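Local coordinates for SCO family protein (Aquifex aeolicus, PDB 3ME7), which probably binds copper and takes part in electron transfer or copper delivery, as a thioredoxin-fold member of the SCO1/2 family, at residues Pro74-Thr77 / Leu78-Lys82; Tyr88-Gly92 / Lys93-Val97; Thr102-Asp105 / Leu106-Leu110. All coordinates share one frame; numbering follows the deposited sequence.

Three consecutive local contacts follow one another along a beta-alpha-beta-alpha run of the thioredoxin-like domain, none enclosing or crossing another. Contact 1 caps the start of helix 78-87, just after the loop that leaves strand 66-71. Contact 2 turns the chain from the end of that helix into strand 95-100, which lies parallel to 66-71 in the main sheet. Contact 3 caps helix 103-112 directly after this strand. Contact 1 touches both others: Ile81 CD1 packs on Val97 O at 3.7 Å, and Pro74 CB meets Leu106 CD2 at 4.0 Å. Contacts 2 and 3 stay about 10 Å apart at their nearest atoms, joined through strand 95-100.

Contact 1 of 3, residues Pro74-Thr77 / Leu78-Lys82; sequences PKDT and LEDIK. With SO4 (sulfate ion), chain C.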
loop_
_atom_site.group_PDB
_atom_site.type_symbol
_atom_site.label_atom_id
_atom_site.label_comp_id
_atom_site.label_asym_id
_atom_site.label_seq_id
_atom_site.Cartn_x
_atom_site.Cartn_y
_atom_site.Cartn_z
ATOM N N PRO A 74 -14.081 -4.826 -3.908
ATOM C CA PRO A 74 -15.035 -4.607 -2.815
ATOM C C PRO A 74 -15.803 -5.843 -2.376
ATOM O O PRO A 74 -16.506 -5.778 -1.367
ATOM C CB PRO A 74 -15.989 -3.540 -3.365
ATOM C CG PRO A 74 -15.864 -3.621 -4.796
ATOM C CD PRO A 74 -14.495 -4.140 -5.143
ATOM N N LYS A 75 -15.647 -6.953 -3.091
ATOM C CA LYS A 75 -16.258 -8.218 -2.704
ATOM C C LYS A 75 -15.384 -8.991 -1.706
ATOM O O LYS A 75 -15.843 -9.951 -1.081
ATOM C CB LYS A 75 -16.568 -9.076 -3.945
ATOM C CG LYS A 75 -17.589 -8.428 -4.894
ATOM C CD LYS A 75 -18.191 -9.417 -5.894
ATOM C CE LYS A 75 -19.031 -10.506 -5.214
ATOM N NZ LYS A 75 -20.302 -9.966 -4.639
ATOM N N ASP A 76 -14.136 -8.546 -1.528
ATOM C CA ASP A 76 -13.222 -9.233 -0.623
ATOM C C ASP A 76 -13.660 -9.025 0.834
ATOM O O ASP A 76 -14.005 -7.905 1.242
ATOM C CB ASP A 76 -11.770 -8.757 -0.828
ATOM C CG ASP A 76 -11.038 -9.511 -1.933
ATOM O OD1 ASP A 76 -11.568 -10.505 -2.474
ATOM O OD2 ASP A 76 -9.901 -9.112 -2.262
ATOM N N THR A 77 -13.681 -10.117 1.589
ATOM C CA THR A 77 -14.053 -10.122 2.999
ATOM C C THR A 77 -12.814 -10.323 3.877
ATOM O O THR A 77 -11.691 -10.543 3.375
ATOM C CB THR A 77 -14.998 -11.284 3.294
ATOM O OG1 THR A 77 -14.311 -12.508 3.032
ATOM C CG2 THR A 77 -16.266 -11.197 2.423
ATOM N N LEU A 78 -13.037 -10.264 5.189
ATOM C CA LEU A 78 -11.980 -10.543 6.172
ATOM C C LEU A 78 -11.373 -11.929 5.966
ATOM O O LEU A 78 -10.167 -12.098 6.054
ATOM C CB LEU A 78 -12.508 -10.366 7.596
ATOM C CG LEU A 78 -12.880 -8.918 7.942
ATOM C CD1 LEU A 78 -13.471 -8.850 9.342
ATOM C CD2 LEU A 78 -11.683 -7.996 7.843
ATOM N N GLU A 79 -12.215 -12.911 5.657
ATOM C CA GLU A 79 -11.748 -14.250 5.309
ATOM C C GLU A 79 -10.743 -14.216 4.149
ATOM O O GLU A 79 -9.681 -14.837 4.214
ATOM C CB GLU A 79 -12.973 -15.116 4.964
ATOM C CG GLU A 79 -12.689 -16.521 4.476
ATOM C CD GLU A 79 -13.970 -17.284 4.160
ATOM O OE1 GLU A 79 -14.625 -16.975 3.134
ATOM O OE2 GLU A 79 -14.318 -18.195 4.933
ATOM N N ASP A 80 -11.094 -13.465 3.108
ATOM C CA ASP A 80 -10.233 -13.326 1.929
ATOM C C ASP A 80 -8.875 -12.703 2.244
ATOM O O ASP A 80 -7.848 -13.192 1.761
ATOM C CB ASP A 80 -10.918 -12.508 0.838
ATOM C CG ASP A 80 -12.123 -13.204 0.254
ATOM O OD1 ASP A 80 -12.024 -14.393 -0.106
ATOM O OD2 ASP A 80 -13.178 -12.563 0.149
ATOM N N ILE A 81 -8.868 -11.620 3.027
ATOM C CA ILE A 81 -7.591 -10.965 3.323
ATOM C C ILE A 81 -6.725 -11.764 4.297
ATOM O O ILE A 81 -5.499 -11.711 4.214
ATOM C CB ILE A 81 -7.725 -9.476 3.734
ATOM C CG1 ILE A 81 -8.664 -9.291 4.933
ATOM C CG2 ILE A 81 -8.128 -8.628 2.523
ATOM C CD1 ILE A 81 -8.564 -7.889 5.535
ATOM N N LYS A 82 -7.367 -12.490 5.211
ATOM C CA LYS A 82 -6.658 -13.408 6.100
ATOM C C LYS A 82 -5.967 -14.513 5.297
ATOM O O LYS A 82 -4.812 -14.857 5.561
ATOM C CB LYS A 82 -7.624 -14.008 7.128
ATOM C CG LYS A 82 -6.943 -14.853 8.198
ATOM C CD LYS A 82 -5.867 -14.048 8.886
ATOM C CE LYS A 82 -5.039 -14.898 9.831
ATOM N NZ LYS A 82 -3.803 -14.187 10.246
HETATM S S SO4 C . -16.493 -8.733 6.189
HETATM O O1 SO4 C . -15.466 -8.006 5.452
HETATM O O2 SO4 C . -16.855 -7.979 7.380
HETATM O O3 SO4 C . -17.664 -8.941 5.332
HETATM O O4 SO4 C . -15.957 -10.028 6.612
HETATM O O HOH W 1 -15.784 -14.627 2.557
#
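Asp80 OD2 is gripped from Thr77, whose backbone N donates to it at 2.9 Å in a nearly straight bond of 170°. The carboxylate receives this N-H on its anti lone pair, away from OD1. In return Asp80 N gives a weak bond to Thr77 OG1, so the two residues form a capping box at the N terminus of helix 78-87, in the thioredoxin-like domain. Thr77 OG1 sits between its own backbone N and carbonyl carbon (chi1 63°), which turns the hydroxyl over the first turn of the helix; OG1 lies 3.1 Å from Asp80 OD2. A water 2.6 Å from Thr77 OG1 donates to Glu79 OE1, linking the cap to the extended glutamate chain. Thr77 O accepts the helical bond from Ile81 N. Asp80 OD1, meanwhile, forms a salt bridge with Arg83. An alanine in place of Asp80 would probably leave Thr77 N without its acceptor and Arg83 without this partner, weakening the helix start. Asp76 crosses Asp80 at about a right angle, with OD1 3.7 Å from Asp80 OD2, a close approach of like charges that the donors around both acids probably offset. Asp76 OD2 is held by Thr71 OG1 and Thr38 N, beside the loop carrying the predicted copper ligand Cys40. At the exposed helix end a sulfate, probably from the crystallisation liquor, is also bound by Lys99 NZ; its O4 accepts from Leu78 N at 3.3 Å.

Contact 2 of 3, residues Tyr88-Gly92 / Lys93-Val97; sequences YGIDG and KGWKV
Lys93 and Asp91 meet, through an Asp91 OD1 whose modelled place is doubtful, in the tight turn between helix 78-87 and strand 95-100, part of the beta-alpha-beta crossover that brings strands 66-71 and 95-100 side by side in the thioredoxin-like sheet. The bent lysine chain brings NZ back toward the aspartate carboxylate in a salt bridge to this oxygen. Gly94 N points to the same OD1, with that uncertainty. Asp91 CG lies between its own backbone N and carbonyl carbon (chi1 82°), folding the carboxylate toward the backbone N-H groups that follow. Trp95 N makes the firmer bond, donating to Asp91 OD2 at 2.9 Å on the syn lone pair, the side of the other oxygen. Trp95 O in turn accepts a weak bond from Gly92 N, so the same residue is held from both ends of its backbone. The indole lies across Ile90 at about a right angle: CG1 stands 4.0 Å above the ring plane, over its centre, while CG2 makes a CH-pi contact 3.8 Å from the five-membered-ring centroid. The indole NE1 is satisfied by Thr69 OG1 of the adjacent strand, and Leu51 and Leu52 of helix 43-52 pack on the indole. Lys96 turns its chain back at the end so that NZ donates to Lys93 O at 2.7 Å, in the carbonyl plane on a lone pair; a water bridges NZ to Gly92 O. Val97 closes the run on the buried side, touching Ile81 and Phe84 of the preceding helix. A second water donates to Gly92 O and accepts from Val97 N at 3.0 Å, while Val97 CG2 rests 3.9 Å from Ile90 CG2.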
loop_
_atom_site.group_PDB
_atom_site.type_symbol
_atom_site.label_atom_id
_atom_site.label_comp_id
_atom_site.label_asym_id
_atom_site.label_seq_id
_atom_site.Cartn_x
_atom_site.Cartn_y
_atom_site.Cartn_z
ATOM N N TYR A 88 1.237 -15.300 1.867
ATOM C CA TYR A 88 2.514 -14.659 1.600
ATOM C C TYR A 88 3.386 -14.538 2.848
ATOM O O TYR A 88 4.450 -13.933 2.794
ATOM C CB TYR A 88 2.300 -13.301 0.909
ATOM C CG TYR A 88 1.746 -13.433 -0.498
ATOM C CD1 TYR A 88 2.594 -13.667 -1.586
ATOM C CD2 TYR A 88 0.378 -13.348 -0.741
ATOM C CE1 TYR A 88 2.095 -13.798 -2.872
ATOM C CE2 TYR A 88 -0.133 -13.489 -2.027
ATOM C CZ TYR A 88 0.731 -13.712 -3.082
ATOM O OH TYR A 88 0.220 -13.825 -4.348
ATOM N N GLY A 89 2.935 -15.131 3.957
ATOM C CA GLY A 89 3.708 -15.131 5.194
ATOM C C GLY A 89 3.874 -13.754 5.808
ATOM O O GLY A 89 4.843 -13.488 6.531
ATOM N N ILE A 90 2.922 -12.877 5.507
ATOM C CA ILE A 90 2.938 -11.501 6.010
ATOM C C ILE A 90 2.617 -11.489 7.514
ATOM O O ILE A 90 1.696 -12.164 7.948
ATOM C CB ILE A 90 1.981 -10.612 5.147
ATOM C CG1 ILE A 90 2.570 -10.415 3.746
ATOM C CG2 ILE A 90 1.684 -9.259 5.818
ATOM C CD1 ILE A 90 1.566 -9.943 2.705
ATOM N N ASP A 91 3.380 -10.720 8.293
ATOM C CA ASP A 91 3.268 -10.779 9.759
ATOM C C ASP A 91 1.914 -10.285 10.255
ATOM O O ASP A 91 1.376 -10.799 11.233
ATOM C CB ASP A 91 4.413 -10.006 10.438
ATOM C CG ASP A 91 4.142 -8.517 10.517
ATOM O OD1 ASP A 91 3.737 -8.041 11.583
ATOM O OD2 ASP A 91 4.282 -7.817 9.518
ATOM N N GLY A 92 1.366 -9.284 9.575
ATOM C CA GLY A 92 0.014 -8.835 9.862
ATOM C C GLY A 92 -0.043 -7.631 10.781
ATOM O O GLY A 92 -1.112 -7.021 10.910
ATOM N N LYS A 93 1.085 -7.292 11.408
ATOM C CA LYS A 93 1.160 -6.130 12.309
ATOM C C LYS A 93 1.959 -4.939 11.747
ATOM O O LYS A 93 1.377 -3.899 11.503
ATOM C CB LYS A 93 1.570 -6.518 13.743
ATOM C CG LYS A 93 2.903 -7.235 13.901
ATOM C CD LYS A 93 2.896 -8.135 15.132
ATOM C CE LYS A 93 3.740 -9.382 14.912
ATOM N NZ LYS A 93 3.138 -10.233 13.833
ATOM N N GLY A 94 3.263 -5.101 11.519
ATOM C CA GLY A 94 4.074 -4.058 10.859
ATOM C C GLY A 94 3.750 -3.958 9.378
ATOM O O GLY A 94 3.767 -2.868 8.781
ATOM N N TRP A 95 3.489 -5.116 8.786
ATOM C CA TRP A 95 2.993 -5.200 7.433
ATOM C C TRP A 95 1.589 -5.764 7.553
ATOM O O TRP A 95 1.416 -6.917 7.949
ATOM C CB TRP A 95 3.900 -6.139 6.621
ATOM C CG TRP A 95 3.579 -6.267 5.147
ATOM C CD1 TRP A 95 2.353 -6.075 4.535
ATOM C CD2 TRP A 95 4.480 -6.672 4.111
ATOM N NE1 TRP A 95 2.464 -6.295 3.181
ATOM C CE2 TRP A 95 3.747 -6.682 2.902
ATOM C CE3 TRP A 95 5.843 -7.015 4.085
ATOM C CZ2 TRP A 95 4.323 -7.022 1.684
ATOM C CZ3 TRP A 95 6.417 -7.350 2.865
ATOM C CH2 TRP A 95 5.656 -7.345 1.684
ATOM N N LYS A 96 0.592 -4.955 7.213
ATOM C CA LYS A 96 -0.801 -5.347 7.374
ATOM C C LYS A 96 -1.394 -5.714 6.035
ATOM O O LYS A 96 -0.915 -5.254 4.998
ATOM C CB LYS A 96 -1.613 -4.206 7.980
ATOM C CG LYS A 96 -1.106 -3.721 9.329
ATOM C CD LYS A 96 -2.048 -2.679 9.895
ATOM C CE LYS A 96 -1.371 -1.814 10.930
ATOM N NZ LYS A 96 -0.958 -2.659 12.099
ATOM N N VAL A 97 -2.409 -6.579 6.061
ATOM C CA VAL A 97 -3.277 -6.807 4.905
ATOM C C VAL A 97 -4.663 -6.324 5.333
ATOM O O VAL A 97 -5.192 -6.764 6.380
ATOM C CB VAL A 97 -3.319 -8.281 4.489
ATOM C CG1 VAL A 97 -4.167 -8.438 3.238
ATOM C CG2 VAL A 97 -1.893 -8.840 4.233
HETATM O O HOH W 2 -3.011 -7.599 8.808
HETATM O O HOH W 3 -2.384 -5.230 12.408
#

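Contact 3 of 3, residues Thr102-Asp105 / Leu106-Leu110; sequences TSED and LFKLL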
loop_
_atom_site.group_PDB
_atom_site.type_symbol
_atom_site.label_atom_id
_atom_site.label_comp_id
_atom_site.label_asym_id
_atom_site.label_seq_id
_atom_site.Cartn_x
_atom_site.Cartn_y
_atom_site.Cartn_z
ATOM N N THR A 102 -16.088 0.306 3.927
ATOM C CA THR A 102 -17.196 0.438 2.964
ATOM C C THR A 102 -16.645 0.876 1.611
ATOM O O THR A 102 -15.465 1.233 1.484
ATOM C CB THR A 102 -18.227 1.512 3.388
ATOM O OG1 THR A 102 -17.694 2.824 3.137
ATOM C CG2 THR A 102 -18.591 1.381 4.892
ATOM N N SER A 103 -17.527 0.912 0.609
ATOM C CA SER A 103 -17.161 1.344 -0.740
ATOM C C SER A 103 -16.711 2.801 -0.741
ATOM O O SER A 103 -15.929 3.182 -1.598
ATOM C CB SER A 103 -18.357 1.175 -1.681
ATOM O OG SER A 103 -19.449 1.974 -1.272
ATOM N N GLU A 104 -17.212 3.619 0.193
ATOM C CA GLU A 104 -16.774 5.020 0.247
ATOM C C GLU A 104 -15.305 5.114 0.658
ATOM O O GLU A 104 -14.536 5.911 0.106
ATOM C CB GLU A 104 -17.661 5.882 1.164
ATOM C CG GLU A 104 -17.120 7.297 1.322
ATOM C CD GLU A 104 -18.036 8.257 2.077
ATOM O OE1 GLU A 104 -19.061 7.825 2.631
ATOM O OE2 GLU A 104 -17.733 9.467 2.079
ATOM N N ASP A 105 -14.931 4.304 1.641
ATOM C CA ASP A 105 -13.527 4.249 2.091
ATOM C C ASP A 105 -12.636 3.821 0.923
ATOM O O ASP A 105 -11.552 4.387 0.701
ATOM C CB ASP A 105 -13.384 3.260 3.241
ATOM C CG ASP A 105 -14.105 3.711 4.487
ATOM O OD1 ASP A 105 -13.805 4.799 5.016
ATOM O OD2 ASP A 105 -15.021 2.977 4.904
ATOM N N LEU A 106 -13.120 2.829 0.174
ATOM C CA LEU A 106 -12.393 2.309 -0.975
ATOM C C LEU A 106 -12.234 3.346 -2.065
ATOM O O LEU A 106 -11.098 3.560 -2.538
ATOM C CB LEU A 106 -13.057 1.042 -1.514
ATOM C CG LEU A 106 -12.326 0.452 -2.732
ATOM C CD1 LEU A 106 -10.860 0.140 -2.440
ATOM C CD2 LEU A 106 -13.071 -0.774 -3.173
ATOM N N PHE A 107 -13.340 3.978 -2.481
ATOM C CA PHE A 107 -13.376 5.064 -3.522
ATOM C C PHE A 107 -12.389 6.136 -3.223
ATOM O O PHE A 107 -11.652 6.626 -4.081
ATOM C CB PHE A 107 -14.758 5.780 -3.564
ATOM C CG PHE A 107 -14.717 7.215 -4.143
ATOM C CD1 PHE A 107 -14.386 7.435 -5.476
ATOM C CD2 PHE A 107 -15.035 8.324 -3.362
ATOM C CE1 PHE A 107 -14.350 8.725 -6.031
ATOM C CE2 PHE A 107 -14.999 9.636 -3.906
ATOM C CZ PHE A 107 -14.644 9.844 -5.265
ATOM N N LYS A 108 -12.463 6.579 -1.956
ATOM C CA LYS A 108 -11.674 7.716 -1.453
ATOM C C LYS A 108 -10.190 7.398 -1.539
ATOM O O LYS A 108 -9.386 8.229 -1.965
ATOM C CB LYS A 108 -12.030 8.072 0.001
ATOM C CG LYS A 108 -13.213 9.020 0.164
ATOM C CD LYS A 108 -13.767 8.971 1.583
ATOM C CE LYS A 108 -12.925 9.734 2.594
ATOM N NZ LYS A 108 -13.655 9.867 3.902
ATOM N N LEU A 109 -9.839 6.181 -1.157
ATOM C CA LEU A 109 -8.458 5.760 -1.183
ATOM C C LEU A 109 -7.941 5.672 -2.622
ATOM O O LEU A 109 -6.887 6.240 -2.944
ATOM C CB LEU A 109 -8.321 4.415 -0.463
ATOM C CG LEU A 109 -6.932 3.783 -0.378
ATOM C CD1 LEU A 109 -5.915 4.778 0.116
ATOM C CD2 LEU A 109 -7.000 2.541 0.505
ATOM N N LEU A 110 -8.679 4.993 -3.496
ATOM C CA LEU A 110 -8.267 4.850 -4.906
ATOM C C LEU A 110 -8.263 6.195 -5.635
ATOM O O LEU A 110 -7.388 6.461 -6.470
ATOM C CB LEU A 110 -9.185 3.853 -5.625
ATOM C CG LEU A 110 -9.177 2.441 -5.033
ATOM C CD1 LEU A 110 -10.106 1.547 -5.887
ATOM C CD2 LEU A 110 -7.760 1.820 -4.905
HETATM O O HOH W 4 -14.778 7.184 4.318
#
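Glu104 and Lys108 meet one turn apart on helix 103-112 by their aliphatic parts, Glu104 CG lying 3.8 Å from Lys108 CD in the lysine conformer given here, one of two. Lys108 CG is anti to the carbonyl carbon (chi1 -86°), laying the chain back over Glu104 O, and in this conformer the bend at chi3 sends NZ to a salt bridge with Asp10 and to a water 2.9 Å from NZ that donates to Asp105 OD1. Glu104 OE2 and Lys108 NZ, 4.5 Å apart, are beyond a salt bridge, so any attraction is probably weak. Beneath these side chains the main chain is held by regular helical bonds. The shortest links Phe107 N to Ser103 O at 2.8 Å; Leu106 N bonds to Thr102 O. Further out, Asp105 is fixed at both oxygens: OD1 also accepts from Thr12 N, while OD2 takes Thr102 N on its anti lone pair at 3.0 Å. Thr102 OG1 in turn accepts a weak bond from Glu104 N. On the inner side Leu106 packs on Ala100 of strand 95-100, and Leu109 and Leu110 on Phe70 of strand 66-71, seating the helix on the sheet. The pairing of Thr102 with Asp105 is a capping box, here starting the helix that follows strand 95-100 in this thioredoxin-like fold.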